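Local coordinates for cytoplasmic export protein 1 (Saccharomyces cerevisiae, PDB 3VWA) that binds tRNA and, as a component of the nuclear tRNA export machinery, may collect tRNA from export receptors at the nuclear pore and pass it to translation, at residues 257-260 and 261-265; 292-295 and 296-299; 385-388 and 389-392; 430-433 and 434-437. All blocks are in the same frame, centred on the assembly; numbering follows the deposited sequence.

The four local contacts follow one another along the chain, all after the last strand of the N-terminal part, probably the kinase-like domain. Interaction 1 lies on helix 255-271 and interaction 2 on the next helix, 283-303; their centres are about 11 Å apart and they touch, M262 CG packing 3.4 Å from I295 CD1. Interaction 3, where helix 374-387 ends inside the first HEAT repeat, is centred about 25 Å from interaction 2. Interaction 4, at the start of helix 433-446, is centred about 14 Å from interaction 3; R397 reaches both, by a hydrogen bond to D391 O and a salt bridge to D430. They sample the stacked helices of an elongated tRNA-binding protein.

Interaction 1. Residues 257-260 and 261-265; sequences GKLV and VMSNL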
loop_
_atom_site.group_PDB
_atom_site.type_symbol
_atom_site.label_atom_id
_atom_site.label_comp_id
_atom_site.label_asym_id
_atom_site.label_seq_id
_atom_site.Cartn_x
_atom_site.Cartn_y
_atom_site.Cartn_z
ATOM N N GLY A 257 3.396 -25.110 6.512
ATOM C CA GLY A 257 2.018 -24.822 6.393
ATOM C C GLY A 257 1.770 -23.354 6.031
ATOM O O GLY A 257 1.038 -23.048 5.080
ATOM N N LYS A 258 2.415 -22.454 6.750
ATOM C CA LYS A 258 2.367 -21.014 6.427
ATOM C C LYS A 258 2.838 -20.643 5.027
ATOM O O LYS A 258 2.230 -19.794 4.349
ATOM C CB LYS A 258 3.242 -20.252 7.441
ATOM C CG LYS A 258 2.704 -20.411 8.838
ATOM C CD LYS A 258 3.388 -19.354 9.704
ATOM C CE LYS A 258 2.959 -19.486 11.134
ATOM N NZ LYS A 258 3.642 -18.299 11.751
ATOM N N LEU A 259 3.951 -21.273 4.650
ATOM C CA LEU A 259 4.528 -21.157 3.347
ATOM C C LEU A 259 3.558 -21.614 2.239
ATOM O O LEU A 259 3.566 -21.042 1.124
ATOM C CB LEU A 259 5.741 -22.085 3.263
ATOM C CG LEU A 259 7.007 -21.605 2.570
ATOM C CD1 LEU A 259 7.808 -22.798 2.000
ATOM C CD2 LEU A 259 6.807 -20.527 1.495
ATOM N N VAL A 260 2.774 -22.665 2.496
ATOM C CA VAL A 260 1.749 -23.045 1.513
ATOM C C VAL A 260 0.690 -21.911 1.320
ATOM O O VAL A 260 0.278 -21.612 0.197
ATOM C CB VAL A 260 1.024 -24.326 1.872
ATOM C CG1 VAL A 260 -0.213 -24.516 0.961
ATOM C CG2 VAL A 260 1.976 -25.538 1.752
ATOM N N VAL A 261 0.232 -21.331 2.423
ATOM C CA VAL A 261 -0.713 -20.205 2.404
ATOM C C VAL A 261 -0.190 -19.061 1.531
ATOM O O VAL A 261 -0.906 -18.531 0.685
ATOM C CB VAL A 261 -0.942 -19.655 3.804
ATOM C CG1 VAL A 261 -1.857 -18.396 3.750
ATOM C CG2 VAL A 261 -1.518 -20.769 4.695
HETATM N N MSE A 262 1.059 -18.694 1.741
HETATM C CA MSE A 262 1.713 -17.706 0.866
HETATM C C MSE A 262 1.880 -18.205 -0.548
HETATM O O MSE A 262 1.742 -17.443 -1.457
HETATM C CB MSE A 262 3.071 -17.288 1.440
HETATM C CG MSE A 262 2.941 -16.480 2.740
HETATM SE SE MSE A 262 1.380 -15.220 2.863
HETATM C CE MSE A 262 -0.167 -15.840 1.935
ATOM N N SER A 263 2.226 -19.474 -0.742
ATOM C CA SER A 263 2.191 -20.069 -2.084
ATOM C C SER A 263 0.829 -20.015 -2.775
ATOM O O SER A 263 0.729 -19.765 -4.010
ATOM C CB SER A 263 2.702 -21.487 -2.014
ATOM O OG SER A 263 4.065 -21.351 -1.646
ATOM N N ASN A 264 -0.215 -20.223 -1.996
ATOM C CA ASN A 264 -1.572 -20.064 -2.504
ATOM C C ASN A 264 -1.837 -18.597 -2.858
ATOM O O ASN A 264 -2.428 -18.286 -3.907
ATOM C CB ASN A 264 -2.590 -20.544 -1.472
ATOM C CG ASN A 264 -2.689 -22.034 -1.460
ATOM O OD1 ASN A 264 -2.250 -22.677 -2.412
ATOM N ND2 ASN A 264 -3.287 -22.608 -0.399
ATOM N N LEU A 265 -1.331 -17.694 -2.013
ATOM C CA LEU A 265 -1.494 -16.269 -2.272
ATOM C C LEU A 265 -0.818 -15.920 -3.575
ATOM O O LEU A 265 -1.396 -15.221 -4.400
ATOM C CB LEU A 265 -0.955 -15.431 -1.131
ATOM C CG LEU A 265 -0.707 -13.920 -1.357
ATOM C CD1 LEU A 265 -1.999 -13.217 -1.751
ATOM C CD2 LEU A 265 -0.140 -13.287 -0.076
#
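V261 N bonds to G257 O, M262 N to K258 O and N264 N to V260 O, so residues 257-265 run as one unbroken alpha-helix, part of helix 255-271. The i to i+4 bond from S263 N to L259 O, at 2.8 Å, has company: S263 OG also donates to L259 O, at 2.8 Å. The two donors come from opposite faces of the carbonyl plane, the hydroxyl tilted 31° out of it. The serine oxygen stands beside its own backbone N (chi1 -65°), which turns it back toward the preceding turn. With an alanine at S263 that second donor is gone, and L259 O would probably be left with the backbone N-H as its bond from this turn. One residue on, V260 and N264 lie side by side, V260 CG1 3.9 Å from N264 ND2, while the amide's ND2 donates to E246 of helix 239-248. On another side V261 CG2 rests 3.4 Å from G257 O, and the selenomethionine M262 bends away toward F243, F324 and helix 283-303. Polar groups thus serve the helix, with a hydroxyl folded onto the backbone and an amide tying helices together, whereas V261 and M262 supply apolar packing between helices.

Interaction 2. Residues 292-295 and 296-299; sequences LCEI and IKLL
E294 and K297 meet through their charged ends: OE2 of E294 faces NZ of K297 at 3.4 Å, a salt bridge whose hydrogen bond is weak. The glutamate's CG lies beside its own backbone N and the chain folds at chi2 (-53°), while the lysine runs extended until chi4 (145°) and crosses it at a slant. The lysine's aliphatic part is used as well, since CG of K297 lies 3.5 Å from C293 O and its side chain packs on L345 and Q348 of helix 342-351. Beneath the charged pair the four carbonyls of 292-295 each accept an i+4 N-H. L292 O takes I296 N at 2.7 Å, C293 O takes K297 N, E294 O receives L298 N at a longer 3.3 Å, and I295 O receives L299 N. Apolar groups crowd these last two acceptors: CD2 of L298 comes within 3.3 Å of E294 O, and CG of L299 sits 3.2 Å from I295 O. Along the helix L292 CD2 packs on I296 CG1 and I295 CG2 on L299 CD1, both pairs at 4.3 Å, and on the flank that meets helix 321-335 L292 and I296 touch F324. Helix 283-303 is therefore held by its backbone bonds and buried apolar residues, and the long charge pair probably adds only modestly to its stability.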
loop_
_atom_site.group_PDB
_atom_site.type_symbol
_atom_site.label_atom_id
_atom_site.label_comp_id
_atom_site.label_asym_id
_atom_site.label_seq_id
_atom_site.Cartn_x
_atom_site.Cartn_y
_atom_site.Cartn_z
ATOM N N LEU A 292 3.051 -11.596 4.815
ATOM C CA LEU A 292 4.075 -11.929 3.813
ATOM C C LEU A 292 5.428 -11.433 4.216
ATOM O O LEU A 292 6.414 -12.142 4.135
ATOM C CB LEU A 292 3.816 -11.226 2.479
ATOM C CG LEU A 292 3.699 -12.103 1.249
ATOM C CD1 LEU A 292 3.591 -11.360 -0.091
ATOM C CD2 LEU A 292 4.676 -13.297 1.218
ATOM N N CYS A 293 5.485 -10.175 4.595
ATOM C CA CYS A 293 6.755 -9.589 5.011
ATOM C C CYS A 293 7.401 -10.453 6.089
ATOM O O CYS A 293 8.568 -10.802 5.967
ATOM C CB CYS A 293 6.571 -8.156 5.488
ATOM S SG CYS A 293 6.216 -6.982 4.140
ATOM N N GLU A 294 6.640 -10.864 7.096
ATOM C CA GLU A 294 7.175 -11.770 8.120
ATOM C C GLU A 294 7.728 -13.058 7.521
ATOM O O GLU A 294 8.792 -13.555 7.931
ATOM C CB GLU A 294 6.090 -12.105 9.173
ATOM C CG GLU A 294 5.973 -11.066 10.268
ATOM C CD GLU A 294 7.329 -10.821 10.905
ATOM O OE1 GLU A 294 7.992 -11.821 11.307
ATOM O OE2 GLU A 294 7.736 -9.636 10.948
ATOM N N ILE A 295 6.994 -13.635 6.559
ATOM C CA ILE A 295 7.456 -14.903 5.967
ATOM C C ILE A 295 8.683 -14.689 5.127
ATOM O O ILE A 295 9.577 -15.526 5.145
ATOM C CB ILE A 295 6.350 -15.647 5.218
ATOM C CG1 ILE A 295 5.423 -16.272 6.262
ATOM C CG2 ILE A 295 6.955 -16.771 4.328
ATOM C CD1 ILE A 295 3.951 -16.087 5.946
ATOM N N ILE A 296 8.762 -13.530 4.461
ATOM C CA ILE A 296 9.938 -13.164 3.685
ATOM C C ILE A 296 11.219 -13.028 4.531
ATOM O O ILE A 296 12.307 -13.508 4.128
ATOM C CB ILE A 296 9.756 -11.855 2.858
ATOM C CG1 ILE A 296 8.804 -12.093 1.661
ATOM C CG2 ILE A 296 11.104 -11.407 2.326
ATOM C CD1 ILE A 296 8.270 -10.826 1.021
ATOM N N LYS A 297 11.109 -12.359 5.677
ATOM C CA LYS A 297 12.275 -12.217 6.583
ATOM C C LYS A 297 12.783 -13.590 7.005
ATOM O O LYS A 297 13.990 -13.842 6.968
ATOM C CB LYS A 297 11.916 -11.387 7.823
ATOM C CG LYS A 297 11.586 -9.938 7.512
ATOM C CD LYS A 297 10.941 -9.232 8.702
ATOM C CE LYS A 297 10.545 -7.802 8.325
ATOM N NZ LYS A 297 9.284 -7.359 9.006
ATOM N N LEU A 298 11.873 -14.492 7.366
ATOM C CA LEU A 298 12.292 -15.842 7.728
ATOM C C LEU A 298 13.087 -16.491 6.610
ATOM O O LEU A 298 14.173 -17.019 6.836
ATOM C CB LEU A 298 11.132 -16.744 8.170
ATOM C CG LEU A 298 10.737 -16.872 9.662
ATOM C CD1 LEU A 298 11.960 -16.795 10.588
ATOM C CD2 LEU A 298 9.633 -15.884 10.092
ATOM N N LEU A 299 12.564 -16.431 5.390
ATOM C CA LEU A 299 13.239 -17.045 4.254
ATOM C C LEU A 299 14.624 -16.436 3.986
ATOM O O LEU A 299 15.517 -17.110 3.487
ATOM C CB LEU A 299 12.388 -16.869 3.014
ATOM C CG LEU A 299 11.029 -17.520 3.033
ATOM C CD1 LEU A 299 10.361 -17.098 1.739
ATOM C CD2 LEU A 299 11.193 -19.026 3.125
#

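Interaction 3. Residues 385-388 and 389-392; sequences FIQG and LTDS
I386 CD1 meets L389 CD1 at 3.6 Å, two methyl ends brought together as their side chains pass at a slant. I386 swings CG1 opposite its backbone N (chi1 -159°), carrying CD1 to the leucine methyl. L389 in turn lays CG 3.6 Å from I386 O, and both residues cover F423 of helix 413-427. Q387 contributes its carbonyl, which takes two donors from T390. The backbone N arrives at 2.8 Å from well above the carbonyl plane, 50° out of it, whereas OG1 lies in that plane on a lone pair at 3.0 Å. For the threonine this follows from chi1 of 66°, which sets OG1 between its own N and carbonyl carbon, facing back along the chain. Residues 385-392 lie in the first HEAT repeat, at the turn by which helix 374-387 passes into helix 394-407, the antiparallel helix pairing on which such repeats are built. G388 has no side chain; a CB here would clash with F385 O, which accepts from G388 N. G388 O accepts a weak bond from D391 N at 3.4 Å. The aspartate's carboxylate is turned elsewhere, OD1 to a salt bridge with R355 and OD2 to the backbone N of D393.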
loop_
_atom_site.group_PDB
_atom_site.type_symbol
_atom_site.label_atom_id
_atom_site.label_comp_id
_atom_site.label_asym_id
_atom_site.label_seq_id
_atom_site.Cartn_x
_atom_site.Cartn_y
_atom_site.Cartn_z
ATOM N N PHE A 385 23.878 -1.506 -3.148
ATOM C CA PHE A 385 23.399 -1.198 -4.465
ATOM C C PHE A 385 24.555 -1.099 -5.473
ATOM O O PHE A 385 24.534 -1.694 -6.565
ATOM C CB PHE A 385 22.613 0.088 -4.394
ATOM C CG PHE A 385 22.464 0.772 -5.717
ATOM C CD1 PHE A 385 21.452 0.391 -6.614
ATOM C CD2 PHE A 385 23.353 1.798 -6.078
ATOM C CE1 PHE A 385 21.309 1.035 -7.841
ATOM C CE2 PHE A 385 23.194 2.448 -7.287
ATOM C CZ PHE A 385 22.189 2.049 -8.163
ATOM N N ILE A 386 25.576 -0.353 -5.080
ATOM C CA ILE A 386 26.639 0.053 -5.997
ATOM C C ILE A 386 27.590 -1.066 -6.370
ATOM O O ILE A 386 28.129 -1.068 -7.454
ATOM C CB ILE A 386 27.422 1.311 -5.434
ATOM C CG1 ILE A 386 28.157 2.040 -6.557
ATOM C CG2 ILE A 386 28.273 0.985 -4.209
ATOM C CD1 ILE A 386 27.182 2.554 -7.600
ATOM N N GLN A 387 27.784 -2.020 -5.473
ATOM C CA GLN A 387 28.574 -3.227 -5.766
ATOM C C GLN A 387 27.977 -3.939 -6.946
ATOM O O GLN A 387 28.667 -4.707 -7.622
ATOM C CB GLN A 387 28.620 -4.191 -4.559
ATOM C CG GLN A 387 29.376 -3.674 -3.343
ATOM C CD GLN A 387 30.519 -2.733 -3.715
ATOM O OE1 GLN A 387 31.672 -3.127 -3.795
ATOM N NE2 GLN A 387 30.190 -1.471 -3.944
ATOM N N GLY A 388 26.698 -3.701 -7.210
ATOM C CA GLY A 388 26.110 -4.251 -8.468
ATOM C C GLY A 388 27.006 -3.988 -9.688
ATOM O O GLY A 388 27.000 -4.747 -10.672
ATOM N N LEU A 389 27.817 -2.930 -9.622
ATOM C CA LEU A 389 28.618 -2.569 -10.827
ATOM C C LEU A 389 29.757 -3.497 -11.051
ATOM O O LEU A 389 30.287 -3.587 -12.169
ATOM C CB LEU A 389 29.171 -1.132 -10.772
ATOM C CG LEU A 389 28.167 -0.002 -10.850
ATOM C CD1 LEU A 389 28.919 1.295 -10.523
ATOM C CD2 LEU A 389 27.518 0.067 -12.232
ATOM N N THR A 390 30.118 -4.214 -9.987
ATOM C CA THR A 390 31.290 -5.064 -10.028
ATOM C C THR A 390 30.926 -6.539 -10.068
ATOM O O THR A 390 31.808 -7.383 -10.027
ATOM C CB THR A 390 32.252 -4.778 -8.847
ATOM O OG1 THR A 390 31.626 -5.154 -7.615
ATOM C CG2 THR A 390 32.646 -3.302 -8.791
ATOM N N ASP A 391 29.632 -6.843 -10.151
ATOM C CA ASP A 391 29.112 -8.211 -10.266
ATOM C C ASP A 391 29.541 -8.823 -11.610
ATOM O O ASP A 391 29.788 -8.094 -12.564
ATOM C CB ASP A 391 27.582 -8.168 -10.162
ATOM C CG ASP A 391 26.937 -9.559 -10.013
ATOM O OD1 ASP A 391 26.844 -10.057 -8.889
ATOM O OD2 ASP A 391 26.486 -10.135 -11.013
ATOM N N SER A 392 29.598 -10.166 -11.686
ATOM C CA SER A 392 30.128 -10.855 -12.846
ATOM C C SER A 392 29.155 -10.895 -13.979
ATOM O O SER A 392 29.560 -11.046 -15.120
ATOM C CB SER A 392 30.595 -12.291 -12.495
ATOM O OG SER A 392 29.498 -13.161 -12.209
#

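Interaction 4. Residues 430-433 and 434-437; sequences DSDV and EIRT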
loop_
_atom_site.group_PDB
_atom_site.type_symbol
_atom_site.label_atom_id
_atom_site.label_comp_id
_atom_site.label_asym_id
_atom_site.label_seq_id
_atom_site.Cartn_x
_atom_site.Cartn_y
_atom_site.Cartn_z
ATOM N N ASP A 430 34.814 -1.316 -19.237
ATOM C CA ASP A 430 34.206 -2.598 -18.950
ATOM C C ASP A 430 34.323 -3.468 -20.166
ATOM O O ASP A 430 34.218 -2.973 -21.300
ATOM C CB ASP A 430 32.719 -2.393 -18.601
ATOM C CG ASP A 430 32.101 -3.593 -17.883
ATOM O OD1 ASP A 430 31.983 -3.547 -16.651
ATOM O OD2 ASP A 430 31.711 -4.571 -18.568
ATOM N N SER A 431 34.464 -4.778 -19.940
ATOM C CA SER A 431 34.462 -5.736 -21.024
ATOM C C SER A 431 33.204 -5.713 -21.912
ATOM O O SER A 431 33.299 -6.008 -23.086
ATOM C CB SER A 431 34.716 -7.149 -20.481
ATOM O OG SER A 431 33.765 -7.468 -19.489
ATOM N N ASP A 432 32.044 -5.335 -21.376
ATOM C CA ASP A 432 30.828 -5.201 -22.173
ATOM C C ASP A 432 30.690 -3.806 -22.857
ATOM O O ASP A 432 30.806 -2.753 -22.206
ATOM C CB ASP A 432 29.613 -5.522 -21.280
ATOM C CG ASP A 432 28.328 -5.653 -22.062
ATOM O OD1 ASP A 432 27.918 -6.791 -22.353
ATOM O OD2 ASP A 432 27.703 -4.618 -22.359
ATOM N N VAL A 433 30.440 -3.812 -24.172
ATOM C CA VAL A 433 30.325 -2.589 -24.964
ATOM C C VAL A 433 29.109 -1.777 -24.527
ATOM O O VAL A 433 29.123 -0.525 -24.517
ATOM C CB VAL A 433 30.295 -2.878 -26.494
ATOM C CG1 VAL A 433 29.038 -3.657 -26.887
ATOM C CG2 VAL A 433 30.376 -1.583 -27.308
ATOM N N GLU A 434 28.056 -2.491 -24.148
ATOM C CA GLU A 434 26.829 -1.840 -23.735
ATOM C C GLU A 434 27.061 -0.953 -22.449
ATOM O O GLU A 434 26.605 0.194 -22.370
ATOM C CB GLU A 434 25.726 -2.880 -23.642
ATOM C CG GLU A 434 24.303 -2.341 -23.636
ATOM C CD GLU A 434 23.918 -1.621 -24.923
ATOM O OE1 GLU A 434 24.504 -1.932 -25.994
ATOM O OE2 GLU A 434 23.024 -0.746 -24.868
ATOM N N ILE A 435 27.859 -1.463 -21.530
ATOM C CA ILE A 435 28.190 -0.805 -20.297
ATOM C C ILE A 435 29.083 0.364 -20.571
ATOM O O ILE A 435 28.880 1.430 -19.987
ATOM C CB ILE A 435 28.851 -1.785 -19.281
ATOM C CG1 ILE A 435 27.830 -2.832 -18.832
ATOM C CG2 ILE A 435 29.404 -1.032 -18.054
ATOM C CD1 ILE A 435 28.379 -3.900 -17.871
ATOM N N ARG A 436 30.078 0.181 -21.449
ATOM C CA ARG A 436 30.894 1.324 -21.930
ATOM C C ARG A 436 30.106 2.471 -22.549
ATOM O O ARG A 436 30.379 3.647 -22.226
ATOM C CB ARG A 436 32.077 0.898 -22.826
ATOM C CG ARG A 436 32.958 -0.187 -22.115
ATOM C CD ARG A 436 34.344 -0.327 -22.679
ATOM N NE ARG A 436 34.336 -0.546 -24.140
ATOM C CZ ARG A 436 34.134 -1.711 -24.757
ATOM N NH1 ARG A 436 34.184 -1.739 -26.092
ATOM N NH2 ARG A 436 33.902 -2.839 -24.065
ATOM N N THR A 437 29.156 2.126 -23.421
ATOM C CA THR A 437 28.267 3.074 -24.106
ATOM C C THR A 437 27.451 3.849 -23.052
ATOM O O THR A 437 27.444 5.102 -23.041
ATOM C CB THR A 437 27.350 2.327 -25.123
ATOM O OG1 THR A 437 28.163 1.555 -26.027
ATOM C CG2 THR A 437 26.474 3.291 -25.972
#
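R436 reaches back past the start of its helix to seize a backbone carbonyl: its NH2 donates to D430 O at 2.8 Å, 166° at the hydrogen, the oxygen close to the guanidinium plane. A bend at chi3 (-53°) turns the arginine toward the preceding loop. V433 CA lies over one face of the guanidinium, toward its rim, and NE makes a salt bridge to D471. D432, the N-cap of helix 433-446, accepts at OD2 from I435 N at 3.3 Å on the anti lone pair, and more weakly from E434 N at 2.8 Å. D430 makes an Asx turn, OD2 taking D432 N and making a salt bridge to R397, and its carboxylate lies across I435, OD2 3.5 Å from CD1. V433 O grips two donors, T437 N at 2.9 Å and T437 OG1 at 2.7 Å, from opposite faces of its plane. A leucine in place of R436 would probably leave D430 O without this donor and D471 without this salt bridge, the loop less firmly tied. Carboxylates at the helix start probably suit its positive dipole end, and these salt bridges, with E434 to K475, probably fix the turn against helices 394-407 and 474-487.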